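Local atomic coordinates of ethylbenzene dehydrogenase alpha-subunit (Aromatoleum aromaticum, PDB entry 2IVF), a protein that is the molybdenum-bearing subunit of a molybdopterin oxidoreductase and holds two pterin guanosine dinucleotides, a molybdenum atom and an iron/sulfur cluster. Residues S81-C86 and A653-K658; W104-A109 and A132-L137; E660-C665 and T672-S677. One frame throughout, in Å; residues are numbered along the deposited sequence.

Interaction 1: S81-C86 and A653-K658; sequences SHLNIC and AWYYEK. With MD1 (phosphoric acid 4-(2-amino-4-oxo-3,4,5,6,-tetrahydro-pteridin-6-yl)-2-hydroxy-3,4-dimercapto-but-3-en-yl ester guanylate ester), chain N; SF4 (iron/sulfur cluster), chain K.
His82 and Tyr656 both carry CG anti to their own carbonyl carbon, with chi1 at -40° and -50°, and this brings the far edge of the imidazole to the phenol oxygen. His82 NE2 donates to Tyr656 OH over 2.8 Å, nearly in the imidazole plane. The phenol oxygen is also bonded to Glu106. On the other side of the imidazole, His82 ND1 binds FE3 of the iron/sulfur cluster at 2.1 Å. Held at ND1 by iron and at NE2 by Tyr656, the ring is probably limited in its rotation. Cys86 SG binds FE4 of the same cluster at 2.3 Å. Cys92 and Cys127 also line the cluster pocket, and a histidine beside cysteines is as in the nitrate-reductase-like branch of the molybdopterin oxidoreductase family. Segment 653-658 makes a type II turn from Trp654 to Glu657, and Tyr655 projects from it toward 81-86. The backbone N of Leu83 lies over the centre of one face of the Tyr655 ring, and Trp654 CD1 lies on the opposite face. Leu83 CD2 touches Tyr655 CD1 at 3.4 Å. Tyr655 OH comes within 2.8 Å of N7 of MD1. Lys658 NZ donates to MD1 O6 at 2.9 Å and is salt-bridged to Glu687.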
loop_
_atom_site.group_PDB
_atom_site.type_symbol
_atom_site.label_atom_id
_atom_site.label_comp_id
_atom_site.label_asym_id
_atom_site.label_seq_id
_atom_site.Cartn_x
_atom_site.Cartn_y
_atom_site.Cartn_z
ATOM N N SER A 81 -8.985 -13.204 -4.086
ATOM C CA SER A 81 -8.931 -11.813 -3.715
ATOM C C SER A 81 -8.469 -11.781 -2.252
ATOM O O SER A 81 -8.101 -12.835 -1.688
ATOM C CB SER A 81 -10.276 -11.091 -3.900
ATOM O OG SER A 81 -10.072 -9.696 -3.917
ATOM N N HIS A 82 -8.451 -10.589 -1.659
ATOM C CA HIS A 82 -7.926 -10.358 -0.304
ATOM C C HIS A 82 -9.023 -9.767 0.594
ATOM O O HIS A 82 -9.762 -8.911 0.160
ATOM C CB HIS A 82 -6.683 -9.475 -0.459
ATOM C CG HIS A 82 -5.849 -9.864 -1.648
ATOM N ND1 HIS A 82 -5.776 -9.117 -2.815
ATOM C CD2 HIS A 82 -5.177 -11.011 -1.901
ATOM C CE1 HIS A 82 -5.061 -9.773 -3.712
ATOM N NE2 HIS A 82 -4.659 -10.914 -3.173
ATOM N N LEU A 83 -9.158 -10.271 1.823
ATOM C CA LEU A 83 -10.270 -9.880 2.675
ATOM C C LEU A 83 -9.896 -8.737 3.611
ATOM O O LEU A 83 -10.777 -8.111 4.173
ATOM C CB LEU A 83 -10.787 -11.088 3.440
ATOM C CG LEU A 83 -11.437 -12.179 2.569
ATOM C CD1 LEU A 83 -12.247 -11.641 1.384
ATOM C CD2 LEU A 83 -10.382 -13.118 2.049
ATOM N N ASN A 84 -8.595 -8.449 3.717
ATOM C CA ASN A 84 -8.086 -7.247 4.374
ATOM C C ASN A 84 -8.865 -6.053 3.922
ATOM O O ASN A 84 -9.209 -5.938 2.793
ATOM C CB ASN A 84 -6.545 -7.057 4.248
ATOM C CG ASN A 84 -5.998 -7.062 2.830
ATOM O OD1 ASN A 84 -4.814 -7.429 2.615
ATOM N ND2 ASN A 84 -6.817 -6.650 1.839
ATOM N N ILE A 85 -9.240 -5.200 4.860
ATOM C CA ILE A 85 -10.031 -4.048 4.483
ATOM C C ILE A 85 -9.168 -2.908 3.945
ATOM O O ILE A 85 -8.832 -1.952 4.628
ATOM C CB ILE A 85 -11.006 -3.598 5.606
ATOM C CG1 ILE A 85 -11.968 -4.743 5.950
ATOM C CG2 ILE A 85 -11.805 -2.381 5.136
ATOM C CD1 ILE A 85 -12.778 -5.325 4.696
ATOM N N CYS A 86 -8.775 -3.033 2.677
ATOM C CA CYS A 86 -8.548 -1.850 1.886
ATOM C C CYS A 86 -9.891 -1.157 1.790
ATOM O O CYS A 86 -10.924 -1.812 1.893
ATOM C CB CYS A 86 -7.982 -2.222 0.514
ATOM S SG CYS A 86 -8.738 -3.755 -0.175
ATOM N N ALA A 653 -6.627 -19.765 8.798
ATOM C CA ALA A 653 -6.457 -19.852 7.378
ATOM C C ALA A 653 -6.431 -18.418 6.844
ATOM O O ALA A 653 -7.115 -17.547 7.373
ATOM C CB ALA A 653 -7.616 -20.669 6.789
ATOM N N TRP A 654 -5.629 -18.143 5.816
ATOM C CA TRP A 654 -5.525 -16.783 5.296
ATOM C C TRP A 654 -6.206 -16.693 3.913
ATOM O O TRP A 654 -6.935 -17.585 3.499
ATOM C CB TRP A 654 -4.034 -16.384 5.208
ATOM C CG TRP A 654 -3.719 -14.991 5.614
ATOM C CD1 TRP A 654 -4.593 -13.952 5.759
ATOM C CD2 TRP A 654 -2.426 -14.467 5.933
ATOM N NE1 TRP A 654 -3.941 -12.837 6.164
ATOM C CE2 TRP A 654 -2.608 -13.125 6.305
ATOM C CE3 TRP A 654 -1.130 -15.016 5.964
ATOM C CZ2 TRP A 654 -1.547 -12.297 6.665
ATOM C CZ3 TRP A 654 -0.061 -14.187 6.321
ATOM C CH2 TRP A 654 -0.284 -12.853 6.684
ATOM N N TYR A 655 -5.936 -15.626 3.175
ATOM C CA TYR A 655 -6.605 -15.425 1.880
ATOM C C TYR A 655 -6.120 -16.501 0.928
ATOM O O TYR A 655 -4.941 -16.901 0.952
ATOM C CB TYR A 655 -6.394 -14.009 1.298
ATOM C CG TYR A 655 -6.426 -12.934 2.357
ATOM C CD1 TYR A 655 -7.251 -13.040 3.487
ATOM C CD2 TYR A 655 -5.590 -11.834 2.264
ATOM C CE1 TYR A 655 -7.246 -12.075 4.456
ATOM C CE2 TYR A 655 -5.579 -10.874 3.230
ATOM C CZ TYR A 655 -6.384 -10.997 4.310
ATOM O OH TYR A 655 -6.308 -10.051 5.237
ATOM N N TYR A 656 -7.054 -16.985 0.118
ATOM C CA TYR A 656 -6.828 -18.077 -0.855
ATOM C C TYR A 656 -6.891 -19.446 -0.221
ATOM O O TYR A 656 -6.832 -20.468 -0.929
ATOM C CB TYR A 656 -5.491 -18.022 -1.583
ATOM C CG TYR A 656 -5.031 -16.746 -2.240
ATOM C CD1 TYR A 656 -5.907 -15.694 -2.531
ATOM C CD2 TYR A 656 -3.688 -16.616 -2.606
ATOM C CE1 TYR A 656 -5.445 -14.526 -3.130
ATOM C CE2 TYR A 656 -3.208 -15.481 -3.189
ATOM C CZ TYR A 656 -4.096 -14.424 -3.481
ATOM O OH TYR A 656 -3.623 -13.296 -4.081
ATOM N N GLU A 657 -7.014 -19.499 1.095
ATOM C CA GLU A 657 -6.935 -20.776 1.846
ATOM C C GLU A 657 -8.261 -21.142 2.495
ATOM O O GLU A 657 -8.357 -22.118 3.260
ATOM C CB GLU A 657 -5.891 -20.688 2.937
ATOM C CG GLU A 657 -4.460 -20.499 2.440
ATOM C CD GLU A 657 -3.452 -20.398 3.566
ATOM O OE1 GLU A 657 -3.859 -20.055 4.688
ATOM O OE2 GLU A 657 -2.244 -20.655 3.326
ATOM N N LYS A 658 -9.281 -20.336 2.192
ATOM C CA LYS A 658 -10.634 -20.506 2.702
ATOM C C LYS A 658 -11.605 -19.781 1.796
ATOM O O LYS A 658 -11.308 -18.723 1.232
ATOM C CB LYS A 658 -10.749 -19.962 4.112
ATOM C CG LYS A 658 -10.525 -18.470 4.224
ATOM C CD LYS A 658 -10.265 -18.075 5.718
ATOM C CE LYS A 658 -9.926 -16.601 5.727
ATOM N NZ LYS A 658 -9.429 -16.131 7.055
HETATM P PB MD1 N . -6.685 -3.274 12.919
HETATM O O3B MD1 N . -5.503 -3.682 11.950
HETATM O O1B MD1 N . -7.932 -3.845 12.348
HETATM O O2B MD1 N . -6.328 -3.408 14.349
HETATM O O3A MD1 N . -6.747 -1.707 12.675
HETATM C C10 MD1 N . -7.570 -1.105 11.653
HETATM C C11 MD1 N . -7.169 0.361 11.677
HETATM O O11 MD1 N . -5.893 0.384 10.952
HETATM C C12 MD1 N . -8.167 1.189 10.912
HETATM S S12 MD1 N . -9.286 0.482 9.829
HETATM C C13 MD1 N . -8.171 2.558 11.000
HETATM S S13 MD1 N . -9.240 3.517 10.114
HETATM C C14 MD1 N . -7.260 3.303 11.900
HETATM N N15 MD1 N . -6.348 4.234 11.328
HETATM C C16 MD1 N . -5.394 4.858 12.089
HETATM C C15 MD1 N . -4.633 5.836 11.477
HETATM O O14 MD1 N . -4.812 6.153 10.271
HETATM N N17 MD1 N . -3.650 6.361 12.253
HETATM C C17 MD1 N . -3.484 5.989 13.587
HETATM N N16 MD1 N . -2.509 6.589 14.255
HETATM N N18 MD1 N . -4.276 5.068 14.161
HETATM C C20 MD1 N . -5.220 4.514 13.432
HETATM N N8 MD1 N . -6.057 3.620 14.020
HETATM C C7 MD1 N . -7.082 2.879 13.337
HETATM P PA MD1 N . -4.240 -4.666 12.109
HETATM O O1A MD1 N . -3.876 -5.052 10.712
HETATM O O2A MD1 N . -3.212 -3.959 12.906
HETATM O "O5'" MD1 N . -4.746 -5.924 12.918
HETATM C "C5'" MD1 N . -5.618 -6.810 12.226
HETATM C "C4'" MD1 N . -5.131 -8.194 12.367
HETATM O "O4'" MD1 N . -5.982 -8.937 11.502
HETATM C "C1'" MD1 N . -5.176 -10.035 11.072
HETATM N N9 MD1 N . -5.674 -10.719 9.871
HETATM C C4 MD1 N . -6.274 -11.900 9.906
HETATM N N3 MD1 N . -6.574 -12.684 10.968
HETATM C C2 MD1 N . -7.202 -13.846 10.786
HETATM N N2 MD1 N . -7.522 -14.634 11.847
HETATM N N1 MD1 N . -7.454 -14.253 9.490
HETATM C C6 MD1 N . -7.175 -13.508 8.369
HETATM O O6 MD1 N . -7.507 -13.934 7.263
HETATM C C5 MD1 N . -6.561 -12.263 8.580
HETATM N N7 MD1 N . -6.118 -11.292 7.790
HETATM C C8 MD1 N . -5.593 -10.357 8.587
HETATM C "C2'" MD1 N . -3.812 -9.420 10.777
HETATM O "O2'" MD1 N . -2.719 -10.369 10.847
HETATM C "C3'" MD1 N . -3.708 -8.282 11.803
HETATM O "O3'" MD1 N . -2.774 -8.593 12.870
HETATM FE FE1 SF4 K . -4.967 -4.681 -3.024
HETATM FE FE2 SF4 K . -7.271 -5.162 -4.377
HETATM FE FE3 SF4 K . -6.305 -7.030 -2.742
HETATM FE FE4 SF4 K . -7.349 -4.715 -1.702
HETATM S S1 SF4 K . -8.505 -6.346 -2.763
HETATM S S2 SF4 K . -5.348 -5.795 -1.091
HETATM S S3 SF4 K . -6.738 -3.250 -3.348
HETATM S S4 SF4 K . -5.295 -6.282 -4.671
#

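Interaction 2: W104-A109 and A132-L137; sequences WREEQA and AFNNNL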
loop_
_atom_site.group_PDB
_atom_site.type_symbol
_atom_site.label_atom_id
_atom_site.label_comp_id
_atom_site.label_asym_id
_atom_site.label_seq_id
_atom_site.Cartn_x
_atom_site.Cartn_y
_atom_site.Cartn_z
ATOM N N TRP A 104 1.868 -20.149 -6.077
ATOM C CA TRP A 104 3.074 -19.613 -6.663
ATOM C C TRP A 104 2.988 -18.095 -6.833
ATOM O O TRP A 104 3.877 -17.370 -6.423
ATOM C CB TRP A 104 3.292 -20.287 -7.993
ATOM C CG TRP A 104 4.270 -19.625 -8.839
ATOM C CD1 TRP A 104 5.499 -19.158 -8.494
ATOM C CD2 TRP A 104 4.109 -19.369 -10.217
ATOM N NE1 TRP A 104 6.098 -18.579 -9.605
ATOM C CE2 TRP A 104 5.264 -18.727 -10.673
ATOM C CE3 TRP A 104 3.074 -19.581 -11.109
ATOM C CZ2 TRP A 104 5.404 -18.321 -11.975
ATOM C CZ3 TRP A 104 3.244 -19.215 -12.417
ATOM C CH2 TRP A 104 4.376 -18.581 -12.828
ATOM N N ARG A 105 1.902 -17.623 -7.450
ATOM C CA ARG A 105 1.727 -16.187 -7.670
ATOM C C ARG A 105 0.277 -15.921 -7.979
ATOM O O ARG A 105 -0.528 -16.867 -8.103
ATOM C CB ARG A 105 2.566 -15.712 -8.851
ATOM C CG ARG A 105 2.050 -16.215 -10.151
ATOM C CD ARG A 105 2.893 -15.746 -11.281
ATOM N NE ARG A 105 2.739 -14.326 -11.571
ATOM C CZ ARG A 105 1.878 -13.800 -12.453
ATOM N NH1 ARG A 105 1.032 -14.547 -13.110
ATOM N NH2 ARG A 105 1.863 -12.504 -12.658
ATOM N N GLU A 106 -0.028 -14.627 -8.098
ATOM C CA GLU A 106 -1.355 -14.178 -8.476
ATOM C C GLU A 106 -1.226 -13.082 -9.523
ATOM O O GLU A 106 -0.171 -12.454 -9.673
ATOM C CB GLU A 106 -2.082 -13.659 -7.242
ATOM C CG GLU A 106 -1.298 -12.569 -6.463
ATOM C CD GLU A 106 -0.527 -13.149 -5.316
ATOM O OE1 GLU A 106 -1.138 -13.506 -4.279
ATOM O OE2 GLU A 106 0.706 -13.250 -5.421
ATOM N N GLU A 107 -2.309 -12.859 -10.252
ATOM C CA GLU A 107 -2.363 -11.786 -11.204
ATOM C C GLU A 107 -3.809 -11.358 -11.441
ATOM O O GLU A 107 -4.722 -12.204 -11.502
ATOM C CB GLU A 107 -1.726 -12.254 -12.519
ATOM C CG GLU A 107 -1.732 -11.200 -13.625
ATOM C CD GLU A 107 -0.815 -11.466 -14.811
ATOM O OE1 GLU A 107 0.001 -12.431 -14.814
ATOM O OE2 GLU A 107 -0.927 -10.695 -15.797
ATOM N N GLN A 108 -3.993 -10.067 -11.695
ATOM C CA GLN A 108 -5.338 -9.526 -11.868
ATOM C C GLN A 108 -5.992 -10.165 -13.061
ATOM O O GLN A 108 -5.385 -10.290 -14.104
ATOM C CB GLN A 108 -5.328 -8.027 -12.123
ATOM C CG GLN A 108 -4.801 -7.189 -10.983
ATOM C CD GLN A 108 -3.322 -6.805 -11.158
ATOM O OE1 GLN A 108 -2.451 -7.666 -11.459
ATOM N NE2 GLN A 108 -3.026 -5.495 -10.953
ATOM N N ALA A 109 -7.268 -10.512 -12.919
ATOM C CA ALA A 109 -8.020 -11.010 -14.045
ATOM C C ALA A 109 -8.361 -9.877 -15.012
ATOM O O ALA A 109 -8.366 -10.105 -16.198
ATOM C CB ALA A 109 -9.282 -11.760 -13.568
ATOM N N ALA A 132 1.365 -9.559 -4.496
ATOM C CA ALA A 132 2.487 -10.299 -3.869
ATOM C C ALA A 132 2.039 -11.113 -2.660
ATOM O O ALA A 132 2.863 -11.598 -1.882
ATOM C CB ALA A 132 3.548 -9.314 -3.417
ATOM N N PHE A 133 0.738 -11.337 -2.539
ATOM C CA PHE A 133 0.204 -12.025 -1.380
ATOM C C PHE A 133 0.664 -13.488 -1.226
ATOM O O PHE A 133 0.741 -14.008 -0.132
ATOM C CB PHE A 133 -1.339 -11.940 -1.348
ATOM C CG PHE A 133 -1.846 -12.305 -0.010
ATOM C CD1 PHE A 133 -1.699 -11.400 1.009
ATOM C CD2 PHE A 133 -2.339 -13.568 0.262
ATOM C CE1 PHE A 133 -2.082 -11.731 2.314
ATOM C CE2 PHE A 133 -2.710 -13.901 1.559
ATOM C CZ PHE A 133 -2.564 -12.972 2.574
ATOM N N ASN A 134 1.057 -14.147 -2.316
ATOM C CA ASN A 134 1.641 -15.455 -2.190
ATOM C C ASN A 134 2.795 -15.480 -1.188
ATOM O O ASN A 134 3.049 -16.488 -0.543
ATOM C CB ASN A 134 2.148 -15.915 -3.567
ATOM C CG ASN A 134 3.436 -15.183 -4.010
ATOM O OD1 ASN A 134 3.394 -14.211 -4.781
ATOM N ND2 ASN A 134 4.580 -15.713 -3.590
ATOM N N ASN A 135 3.488 -14.347 -1.024
ATOM C CA ASN A 135 4.607 -14.269 -0.092
ATOM C C ASN A 135 4.153 -14.268 1.330
ATOM O O ASN A 135 4.849 -14.801 2.188
ATOM C CB ASN A 135 5.423 -13.029 -0.398
ATOM C CG ASN A 135 6.015 -13.098 -1.772
ATOM O OD1 ASN A 135 6.919 -13.895 -2.007
ATOM N ND2 ASN A 135 5.414 -12.398 -2.725
ATOM N N ASN A 136 2.970 -13.715 1.579
ATOM C CA ASN A 136 2.385 -13.792 2.916
ATOM C C ASN A 136 2.096 -15.228 3.324
ATOM O O ASN A 136 2.331 -15.637 4.468
ATOM C CB ASN A 136 1.100 -12.993 3.007
ATOM C CG ASN A 136 1.336 -11.500 3.046
ATOM O OD1 ASN A 136 1.782 -10.939 2.069
ATOM N ND2 ASN A 136 0.996 -10.850 4.167
ATOM N N LEU A 137 1.566 -15.989 2.390
ATOM C CA LEU A 137 1.182 -17.367 2.674
ATOM C C LEU A 137 2.367 -18.267 3.037
ATOM O O LEU A 137 2.188 -19.293 3.658
ATOM C CB LEU A 137 0.427 -17.942 1.481
ATOM C CG LEU A 137 -0.876 -17.271 1.119
ATOM C CD1 LEU A 137 -1.520 -18.040 -0.089
ATOM C CD2 LEU A 137 -1.828 -17.166 2.305
#
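Glu106 and Asn134 cross at a slant, with the carboxylate and amide planes 32° apart. Both CB atoms point across the contact. The carboxylate lies against the start of segment 132-137 and meets the backbone N of Asn134 with both oxygens. OE1 is 3.0 Å from Asn134 N but poorly aligned. OE2 is 3.3 Å from Asn134 N and much straighter, at 168°. Both bonds are weak. Glu106 reaches this place by a bend at chi2 (-96°), which turns the carboxylate back toward the loop. Phe133 takes a different stance. Its ring plane is nearly perpendicular to the carboxylate, and it is Phe133 CB that meets Glu106 OE1, at 3.3 Å. The stronger polar partner of Glu106 is Tyr656, whose hydroxyl is bonded to OE1.

Segment 104-109 lies on an outermost strand of the three-stranded antiparallel sheet 76-80, 94-99 and 102-108. Trp104 and Arg105 form a classic beta bulge opposite Tyr97. Segment 132-137 leads into a short, weakly bonded helix. Its Ala132 O accepts from Asn135 ND2 at 2.8 Å and also from Asn135 N, both from the same face of the carbonyl plane.

On the strand, Arg105 CD lies over one face of the Trp104 indole, toward its rim. The guanidinium of Arg105 grips Glu107 end-on. NH1 and NH2 both donate to Glu107 OE1, at 2.9 and 2.8 Å, with the oxygen close to the guanidinium plane. Glu107 OE1 also pairs with Arg217 of the beta-subunit and OE2 with Arg228 of that subunit, while Asn135 ND2 bonds to its Asn40, which also packs on Trp104 and Ala132. Phe133 stacks with Tyr655.

Interaction 3: E660-C665 and T672-S677; sequences EMTTPC and TFVDRS
Phe673 CD1 comes to 3.8 Å from Glu660 O, which approaches the ring obliquely. The backbone N of Asp675 lies over one face of the same ring, toward the rim. The carboxylate of Glu660 is folded back on its own strand. Its OE1 accepts from Met661 N at 2.8 Å through the anti lone pair. The bend at chi2 (-70°) takes the carboxylate away from segment 672-677, toward Ser197 and Ile198, which also bond to it.

The two segments pair as the arms of the beta hairpin 659-661 and 670-676. Glu660 and Val674 form an antiparallel hydrogen-bonded pair. Glu660 N donates to Val674 O in the carbonyl plane, and Val674 N returns a bond to Glu660 O, both at 2.9 Å. In the second, the donor stands 42° out of the carbonyl plane. Met661 and Phe673 form the adjacent non-hydrogen-bonded pair. Their side chains share one sheet face and both pack on Leu740 of helix 736-749. A CA-H...O contact joins Met661 CA to Thr672 O at 3.2 Å.

Beyond the end of strand 659-661, Thr662 N still bonds to Thr672 O, in the carbonyl plane. The return bond is taken by a side chain. Thr662 OG1 sits between its backbone N and carbonyl carbon (chi1 57°), facing Thr672, and accepts from Thr672 N at 2.8 Å. Thr662 CG2 lies alongside Thr672 CB at 4.0 Å. Ser91, a residue of the cluster pocket, bonds to both threonine hydroxyls. The threonine pair therefore does two things: it carries hairpin pairing past the end of strand 659-661, and it ties the hairpin to the loop round the iron/sulfur cluster.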
loop_
_atom_site.group_PDB
_atom_site.type_symbol
_atom_site.label_atom_id
_atom_site.label_comp_id
_atom_site.label_asym_id
_atom_site.label_seq_id
_atom_site.Cartn_x
_atom_site.Cartn_y
_atom_site.Cartn_z
ATOM N N GLU A 660 -14.377 -17.356 0.635
ATOM C CA GLU A 660 -14.847 -16.068 1.134
ATOM C C GLU A 660 -15.404 -15.226 0.017
ATOM O O GLU A 660 -15.399 -15.608 -1.150
ATOM C CB GLU A 660 -13.677 -15.319 1.816
ATOM C CG GLU A 660 -13.651 -15.399 3.329
ATOM C CD GLU A 660 -14.780 -14.604 3.967
ATOM O OE1 GLU A 660 -15.524 -13.936 3.218
ATOM O OE2 GLU A 660 -14.924 -14.649 5.203
ATOM N N MET A 661 -15.915 -14.059 0.399
ATOM C CA MET A 661 -16.360 -13.089 -0.562
ATOM C C MET A 661 -15.880 -11.753 -0.059
ATOM O O MET A 661 -15.913 -11.528 1.150
ATOM C CB MET A 661 -17.857 -13.074 -0.552
ATOM C CG MET A 661 -18.492 -12.292 -1.604
ATOM S SD MET A 661 -20.244 -12.782 -1.604
ATOM C CE MET A 661 -20.702 -12.258 0.011
ATOM N N THR A 662 -15.454 -10.873 -0.961
ATOM C CA THR A 662 -15.025 -9.547 -0.541
ATOM C C THR A 662 -16.226 -8.717 -0.040
ATOM O O THR A 662 -17.362 -9.144 -0.121
ATOM C CB THR A 662 -14.338 -8.848 -1.669
ATOM O OG1 THR A 662 -15.227 -8.801 -2.782
ATOM C CG2 THR A 662 -13.082 -9.613 -2.063
ATOM N N THR A 663 -15.941 -7.584 0.589
ATOM C CA THR A 663 -16.971 -6.749 1.186
ATOM C C THR A 663 -16.855 -5.381 0.576
ATOM O O THR A 663 -16.230 -4.482 1.147
ATOM C CB THR A 663 -16.794 -6.630 2.709
ATOM O OG1 THR A 663 -15.494 -6.083 3.011
ATOM C CG2 THR A 663 -16.925 -8.010 3.348
ATOM N N PRO A 664 -17.431 -5.210 -0.605
ATOM C CA PRO A 664 -17.280 -3.934 -1.329
ATOM C C PRO A 664 -18.211 -2.819 -0.789
ATOM O O PRO A 664 -19.245 -3.076 -0.108
ATOM C CB PRO A 664 -17.725 -4.313 -2.743
ATOM C CG PRO A 664 -18.758 -5.335 -2.500
ATOM C CD PRO A 664 -18.274 -6.140 -1.356
ATOM N N CYS A 665 -17.894 -1.588 -1.163
ATOM C CA CYS A 665 -18.794 -0.495 -0.982
ATOM C C CYS A 665 -19.025 0.127 -2.362
ATOM O O CYS A 665 -18.670 -0.458 -3.403
ATOM C CB CYS A 665 -18.172 0.493 -0.023
ATOM S SG CYS A 665 -16.633 1.216 -0.644
ATOM N N THR A 672 -16.535 -10.106 -4.912
ATOM C CA THR A 672 -15.561 -11.006 -5.597
ATOM C C THR A 672 -15.395 -12.245 -4.755
ATOM O O THR A 672 -15.371 -12.207 -3.507
ATOM C CB THR A 672 -14.226 -10.268 -5.851
ATOM O OG1 THR A 672 -14.452 -9.198 -6.781
ATOM C CG2 THR A 672 -13.125 -11.179 -6.409
ATOM N N PHE A 673 -15.350 -13.363 -5.464
ATOM C CA PHE A 673 -15.187 -14.689 -4.896
ATOM C C PHE A 673 -13.742 -15.019 -4.558
ATOM O O PHE A 673 -12.809 -14.717 -5.311
ATOM C CB PHE A 673 -15.717 -15.710 -5.898
ATOM C CG PHE A 673 -15.547 -17.134 -5.482
ATOM C CD1 PHE A 673 -16.128 -17.602 -4.323
ATOM C CD2 PHE A 673 -14.837 -18.008 -6.258
ATOM C CE1 PHE A 673 -15.991 -18.973 -3.933
ATOM C CE2 PHE A 673 -14.712 -19.356 -5.908
ATOM C CZ PHE A 673 -15.294 -19.836 -4.739
ATOM N N VAL A 674 -13.550 -15.626 -3.388
ATOM C CA VAL A 674 -12.253 -16.062 -2.994
ATOM C C VAL A 674 -12.361 -17.558 -2.776
ATOM O O VAL A 674 -13.043 -18.024 -1.872
ATOM C CB VAL A 674 -11.726 -15.357 -1.732
ATOM C CG1 VAL A 674 -10.316 -15.894 -1.385
ATOM C CG2 VAL A 674 -11.709 -13.818 -1.859
ATOM N N ASP A 675 -11.683 -18.306 -3.630
ATOM C CA ASP A 675 -11.712 -19.728 -3.549
ATOM C C ASP A 675 -10.756 -20.223 -2.465
ATOM O O ASP A 675 -9.830 -19.524 -2.039
ATOM C CB ASP A 675 -11.346 -20.367 -4.906
ATOM C CG ASP A 675 -11.993 -21.732 -5.122
ATOM O OD1 ASP A 675 -12.594 -22.336 -4.200
ATOM O OD2 ASP A 675 -11.876 -22.243 -6.259
ATOM N N ARG A 676 -10.982 -21.454 -2.060
ATOM C CA ARG A 676 -9.979 -22.195 -1.327
ATOM C C ARG A 676 -9.026 -22.822 -2.387
ATOM O O ARG A 676 -9.249 -23.918 -2.856
ATOM C CB ARG A 676 -10.677 -23.223 -0.451
ATOM C CG ARG A 676 -9.769 -23.993 0.500
ATOM C CD ARG A 676 -10.603 -24.992 1.286
ATOM N NE ARG A 676 -9.873 -25.688 2.336
ATOM C CZ ARG A 676 -9.223 -26.852 2.188
ATOM N NH1 ARG A 676 -9.150 -27.462 1.011
ATOM N NH2 ARG A 676 -8.626 -27.398 3.223
ATOM N N SER A 677 -7.973 -22.105 -2.754
ATOM C CA SER A 677 -7.015 -22.554 -3.776
ATOM C C SER A 677 -6.120 -23.652 -3.256
ATOM O O SER A 677 -5.830 -24.585 -3.967
ATOM C CB SER A 677 -6.148 -21.394 -4.277
ATOM O OG SER A 677 -6.901 -20.483 -5.033
#

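Overall arrangement
The three contacts lie on the same side of the chain's centre. Interaction 1 touches both others: its centre is 11 Å from that of interaction 2 and 7 Å from that of interaction 3. Interactions 2 and 3 do not touch, and their nearest atoms are about 7 Å apart. Along the chain, interaction 2 is nested inside the long loop closed by interaction 1, and interaction 3 follows. Interaction 1 joins the N-terminal cluster region to 653-658, the segment that holds the guanine of MD1 and leads directly into the hairpin of interaction 3. Interaction 2 lies within the N-terminal region, where the beta-subunit borders it, and interaction 3 lies within the hairpin.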